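Local atomic coordinates of putative secreted glycosylhydrolase (Parabacteroides distasonis ATCC 8503, PDB entry 3IMM), a protein that is a putative secreted hydrolase of the 3-keto-disaccharide hydrolase family, probably acting on glycosidic substrates, and binds a sodium ion in the crystal. Residues A[55-68]-A[79-91]. Sequence-based numbering, arbitrary orientation.
Sequences FKTDVGTNSGVVVY and SVEIQIADDHCEK. With NA (sodium ion), chain D.
Ile-84 lays its CG2 methyl over one face of the Phe-55 ring, 3.8 Å from CG2 to the ring centroid. The ring reaches this methyl because chi1 of 68° sets CG between the backbone N and the carbonyl carbon. The other branch of Ile-84 ends in CD1, 3.8 Å from Val-65 CG2; further along the same face, Val-67 CG2 packs against Val-80 CB and Ile-82 CD1. Ile-127, Ile-191 and Phe-193 of the opposing sheet close over this layer, so Phe-55 on one sheet and the 62-67/80-85 hairpin on the other meet in the core of a concanavalin-like beta sandwich. The hairpin is antiparallel, with paired backbone bonds at Ser-63/Ile-84, Val-65/Ile-82 and Val-67/Val-80. On its other face sits the sodium ion, bound by Gln-83 OE1 at 2.4 Å, Ser-63 O at 2.5 Å, Asn-62 OD1 and Glu-81 OE2. Glu-81 reaches it extended, whereas Gln-83 bends at chi2 (75°) to bring its amide back; Gln-183 also donates to Glu-81 OE2. The Asn-62 and Gln-83 amide planes stand 75° apart, and the NE2-to-OD1 bond between them is weak; NE2 also bonds to Glu-99 O. Glu-81 OE2 lies 3.6 Å from Gly-64 CA, close over the backbone at a position with no side chain. Past the strand ends, Asp-86 receives a nearly straight bond from Gly-60 N on the anti lone pair of OD2 (2.9 Å), within the type II turn 58-61. Its OD1 accepts from His-88 N in an Asx turn, approached from above the carboxylate plane, and a water that accepts a hydrogen bond from Thr-57 OG1, 2.6 Å from the water oxygen, donates to the same OD1.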
loop_
_atom_site.group_PDB
_atom_site.type_symbol
_atom_site.label_atom_id
_atom_site.label_comp_id
_atom_site.label_asym_id
_atom_site.label_seq_id
_atom_site.Cartn_x
_atom_site.Cartn_y
_atom_site.Cartn_z
ATOM N N PHE A 55 -10.830 0.205 2.401
ATOM C CA PHE A 55 -10.688 1.455 1.696
ATOM C C PHE A 55 -11.822 1.658 0.698
ATOM O O PHE A 55 -12.430 0.679 0.213
ATOM C CB PHE A 55 -9.331 1.535 1.014
ATOM C CG PHE A 55 -9.156 0.585 -0.110
ATOM C CD1 PHE A 55 -9.493 0.966 -1.424
ATOM C CD2 PHE A 55 -8.620 -0.682 0.106
ATOM C CE1 PHE A 55 -9.303 0.090 -2.485
ATOM C CE2 PHE A 55 -8.452 -1.577 -0.955
ATOM C CZ PHE A 55 -8.797 -1.199 -2.241
ATOM N N LYS A 56 -12.117 2.932 0.417
ATOM C CA LYS A 56 -13.111 3.339 -0.603
ATOM C C LYS A 56 -12.437 4.275 -1.594
ATOM O O LYS A 56 -11.732 5.198 -1.218
ATOM C CB LYS A 56 -14.280 4.053 0.085
ATOM C CG LYS A 56 -15.398 4.616 -0.803
ATOM C CD LYS A 56 -16.585 5.158 0.062
ATOM C CE LYS A 56 -16.224 6.455 0.742
ATOM N NZ LYS A 56 -17.365 7.093 1.411
ATOM N N THR A 57 -12.669 4.050 -2.868
ATOM C CA THR A 57 -12.082 4.897 -3.886
ATOM C C THR A 57 -13.033 5.966 -4.371
ATOM O O THR A 57 -14.244 5.916 -4.142
ATOM C CB THR A 57 -11.617 4.069 -5.111
ATOM O OG1 THR A 57 -12.762 3.574 -5.798
ATOM C CG2 THR A 57 -10.721 2.911 -4.670
ATOM N N ASP A 58 -12.409 6.951 -5.000
ATOM C CA ASP A 58 -13.012 7.929 -5.869
ATOM C C ASP A 58 -12.654 7.545 -7.324
ATOM O O ASP A 58 -11.757 6.708 -7.575
ATOM C CB ASP A 58 -12.308 9.250 -5.581
ATOM C CG ASP A 58 -13.214 10.429 -5.538
ATOM O OD1 ASP A 58 -14.420 10.285 -5.827
ATOM O OD2 ASP A 58 -12.704 11.511 -5.145
ATOM N N VAL A 59 -13.286 8.207 -8.288
ATOM C CA VAL A 59 -12.959 7.995 -9.673
ATOM C C VAL A 59 -11.497 8.406 -9.822
ATOM O O VAL A 59 -11.128 9.495 -9.426
ATOM C CB VAL A 59 -13.899 8.781 -10.660
ATOM C CG1 VAL A 59 -13.365 8.721 -12.077
ATOM C CG2 VAL A 59 -15.323 8.203 -10.616
ATOM N N GLY A 60 -10.670 7.480 -10.287
ATOM C CA GLY A 60 -9.274 7.754 -10.625
ATOM C C GLY A 60 -8.303 7.736 -9.467
ATOM O O GLY A 60 -7.154 8.141 -9.631
ATOM N N THR A 61 -8.760 7.279 -8.294
ATOM C CA THR A 61 -7.871 7.084 -7.145
ATOM C C THR A 61 -6.567 6.335 -7.477
ATOM O O THR A 61 -6.585 5.303 -8.128
ATOM C CB THR A 61 -8.618 6.338 -6.029
ATOM O OG1 THR A 61 -9.589 7.218 -5.488
ATOM C CG2 THR A 61 -7.683 5.888 -4.913
ATOM N N ASN A 62 -5.446 6.878 -7.028
ATOM C CA ASN A 62 -4.152 6.208 -7.129
ATOM C C ASN A 62 -3.393 6.460 -5.822
ATOM O O ASN A 62 -2.944 7.564 -5.554
ATOM C CB ASN A 62 -3.342 6.713 -8.367
ATOM C CG ASN A 62 -1.967 6.041 -8.498
ATOM O OD1 ASN A 62 -1.499 5.326 -7.601
ATOM N ND2 ASN A 62 -1.317 6.273 -9.628
ATOM N N SER A 63 -3.275 5.432 -5.005
ATOM C CA SER A 63 -2.712 5.570 -3.654
ATOM C C SER A 63 -1.967 4.271 -3.324
ATOM O O SER A 63 -1.646 3.515 -4.210
ATOM C CB SER A 63 -3.833 5.878 -2.657
ATOM O OG SER A 63 -3.325 6.167 -1.354
ATOM N N GLY A 64 -1.657 4.008 -2.068
ATOM C CA GLY A 64 -0.868 2.812 -1.758
ATOM C C GLY A 64 -0.573 2.680 -0.290
ATOM O O GLY A 64 -0.560 3.657 0.431
ATOM N N VAL A 65 -0.364 1.443 0.140
ATOM C CA VAL A 65 0.029 1.130 1.490
ATOM C C VAL A 65 1.528 0.867 1.417
ATOM O O VAL A 65 1.992 0.103 0.542
ATOM C CB VAL A 65 -0.739 -0.096 2.003
ATOM C CG1 VAL A 65 -0.343 -0.398 3.431
ATOM C CG2 VAL A 65 -2.293 0.153 1.897
ATOM N N VAL A 66 2.287 1.485 2.315
ATOM C CA VAL A 66 3.738 1.335 2.323
ATOM C C VAL A 66 4.130 0.452 3.488
ATOM O O VAL A 66 3.663 0.655 4.584
ATOM C CB VAL A 66 4.436 2.706 2.375
ATOM C CG1 VAL A 66 5.941 2.563 2.375
ATOM C CG2 VAL A 66 3.989 3.542 1.156
ATOM N N VAL A 67 4.949 -0.555 3.234
ATOM C CA VAL A 67 5.443 -1.456 4.291
ATOM C C VAL A 67 6.962 -1.490 4.202
ATOM O O VAL A 67 7.572 -1.026 3.203
ATOM C CB VAL A 67 4.832 -2.896 4.203
ATOM C CG1 VAL A 67 3.291 -2.838 4.344
ATOM C CG2 VAL A 67 5.249 -3.644 2.880
ATOM N N TYR A 68 7.583 -1.979 5.268
ATOM C CA TYR A 68 9.016 -2.198 5.275
ATOM C C TYR A 68 9.782 -0.908 4.998
ATOM O O TYR A 68 10.821 -0.920 4.305
ATOM C CB TYR A 68 9.384 -3.258 4.200
ATOM C CG TYR A 68 8.857 -4.655 4.392
ATOM C CD1 TYR A 68 8.289 -5.054 5.588
ATOM C CD2 TYR A 68 9.025 -5.629 3.379
ATOM C CE1 TYR A 68 7.840 -6.334 5.765
ATOM C CE2 TYR A 68 8.603 -6.937 3.567
ATOM C CZ TYR A 68 8.021 -7.281 4.762
ATOM O OH TYR A 68 7.599 -8.560 4.996
ATOM N N SER A 79 11.348 1.260 0.554
ATOM C CA SER A 79 10.080 0.684 1.001
ATOM C C SER A 79 9.443 -0.178 -0.082
ATOM O O SER A 79 9.881 -0.190 -1.233
ATOM C CB SER A 79 9.075 1.781 1.430
ATOM O OG SER A 79 8.675 2.586 0.320
ATOM N N VAL A 80 8.386 -0.887 0.311
ATOM C CA VAL A 80 7.549 -1.607 -0.648
ATOM C C VAL A 80 6.147 -0.991 -0.622
ATOM O O VAL A 80 5.608 -0.680 0.471
ATOM C CB VAL A 80 7.499 -3.103 -0.273
ATOM C CG1 VAL A 80 6.510 -3.847 -1.156
ATOM C CG2 VAL A 80 8.917 -3.661 -0.298
ATOM N N GLU A 81 5.568 -0.784 -1.806
ATOM C CA GLU A 81 4.241 -0.191 -1.929
ATOM C C GLU A 81 3.252 -1.150 -2.599
ATOM O O GLU A 81 3.465 -1.658 -3.721
ATOM C CB GLU A 81 4.265 1.109 -2.725
ATOM C CG GLU A 81 2.894 1.674 -2.966
ATOM C CD GLU A 81 2.945 2.939 -3.794
ATOM O OE1 GLU A 81 3.998 3.208 -4.415
ATOM O OE2 GLU A 81 1.915 3.643 -3.834
ATOM N N ILE A 82 2.176 -1.390 -1.857
ATOM C CA ILE A 82 1.028 -2.109 -2.337
ATOM C C ILE A 82 0.092 -1.070 -2.937
ATOM O O ILE A 82 -0.421 -0.206 -2.243
ATOM C CB ILE A 82 0.295 -2.900 -1.248
ATOM C CG1 ILE A 82 1.202 -3.980 -0.620
ATOM C CG2 ILE A 82 -0.931 -3.615 -1.922
ATOM C CD1 ILE A 82 2.308 -3.504 0.319
ATOM N N GLN A 83 -0.070 -1.151 -4.252
ATOM C CA GLN A 83 -0.899 -0.209 -4.989
ATOM C C GLN A 83 -2.376 -0.280 -4.601
ATOM O O GLN A 83 -2.961 -1.364 -4.507
ATOM C CB GLN A 83 -0.791 -0.539 -6.474
ATOM C CG GLN A 83 -1.539 0.373 -7.415
ATOM C CD GLN A 83 -0.895 1.711 -7.604
ATOM O OE1 GLN A 83 -0.039 2.116 -6.825
ATOM N NE2 GLN A 83 -1.289 2.404 -8.663
ATOM N N ILE A 84 -2.991 0.888 -4.459
ATOM C CA ILE A 84 -4.443 1.009 -4.358
ATOM C C ILE A 84 -4.861 1.917 -5.474
ATOM O O ILE A 84 -4.332 3.013 -5.609
ATOM C CB ILE A 84 -4.925 1.618 -3.016
ATOM C CG1 ILE A 84 -4.646 0.688 -1.871
ATOM C CG2 ILE A 84 -6.431 1.859 -3.064
ATOM C CD1 ILE A 84 -4.939 1.290 -0.526
ATOM N N ALA A 85 -5.787 1.457 -6.304
ATOM C CA ALA A 85 -6.150 2.205 -7.479
ATOM C C ALA A 85 -7.562 1.888 -7.903
ATOM O O ALA A 85 -8.052 0.778 -7.727
ATOM C CB ALA A 85 -5.155 1.923 -8.655
ATOM N N ASP A 86 -8.196 2.888 -8.490
ATOM C CA ASP A 86 -9.455 2.700 -9.210
ATOM C C ASP A 86 -9.231 2.073 -10.574
ATOM O O ASP A 86 -9.088 2.765 -11.562
ATOM C CB ASP A 86 -10.180 4.048 -9.400
ATOM C CG ASP A 86 -11.441 3.910 -10.228
ATOM O OD1 ASP A 86 -12.011 2.788 -10.245
ATOM O OD2 ASP A 86 -11.865 4.905 -10.854
ATOM N N ASP A 87 -9.242 0.749 -10.631
ATOM C CA ASP A 87 -9.050 0.032 -11.886
ATOM C C ASP A 87 -10.149 0.317 -12.941
ATOM O O ASP A 87 -10.023 -0.085 -14.087
ATOM C CB ASP A 87 -9.012 -1.490 -11.611
ATOM C CG ASP A 87 -7.757 -1.935 -10.919
ATOM O OD1 ASP A 87 -6.911 -1.096 -10.628
ATOM O OD2 ASP A 87 -7.596 -3.139 -10.646
ATOM N N HIS A 88 -11.249 0.926 -12.544
ATOM C CA HIS A 88 -12.350 1.144 -13.478
ATOM C C HIS A 88 -12.201 2.445 -14.232
ATOM O O HIS A 88 -12.998 2.734 -15.077
ATOM C CB HIS A 88 -13.677 1.132 -12.743
ATOM C CG HIS A 88 -13.868 -0.077 -11.893
ATOM N ND1 HIS A 88 -14.393 -1.251 -12.378
ATOM C CD2 HIS A 88 -13.562 -0.306 -10.594
ATOM C CE1 HIS A 88 -14.420 -2.149 -11.409
ATOM N NE2 HIS A 88 -13.917 -1.602 -10.319
ATOM N N CYS A 89 -11.199 3.241 -13.891
ATOM C CA CYS A 89 -10.873 4.447 -14.651
ATOM C C CYS A 89 -9.713 4.078 -15.550
ATOM O O CYS A 89 -8.699 3.609 -15.041
ATOM C CB CYS A 89 -10.426 5.540 -13.688
ATOM S SG CYS A 89 -10.086 7.049 -14.467
ATOM N N GLU A 90 -9.850 4.260 -16.848
ATOM C CA GLU A 90 -8.770 3.914 -17.779
ATOM C C GLU A 90 -8.157 5.170 -18.382
ATOM O O GLU A 90 -8.384 5.443 -19.535
ATOM C CB GLU A 90 -9.310 2.990 -18.894
ATOM N N LYS A 91 -7.378 5.921 -17.602
ATOM C CA LYS A 91 -6.893 7.268 -18.026
ATOM C C LYS A 91 -5.633 7.275 -18.881
ATOM O O LYS A 91 -5.477 8.118 -19.775
ATOM C CB LYS A 91 -6.594 8.170 -16.813
ATOM C CG LYS A 91 -7.751 9.035 -16.387
ATOM C CD LYS A 91 -7.287 10.179 -15.499
ATOM C CE LYS A 91 -6.878 9.733 -14.112
ATOM N NZ LYS A 91 -6.998 10.868 -13.130
HETATM NA NA NA D . 0.183 4.288 -5.807
HETATM O O HOH W 1 -12.298 1.868 -7.703
#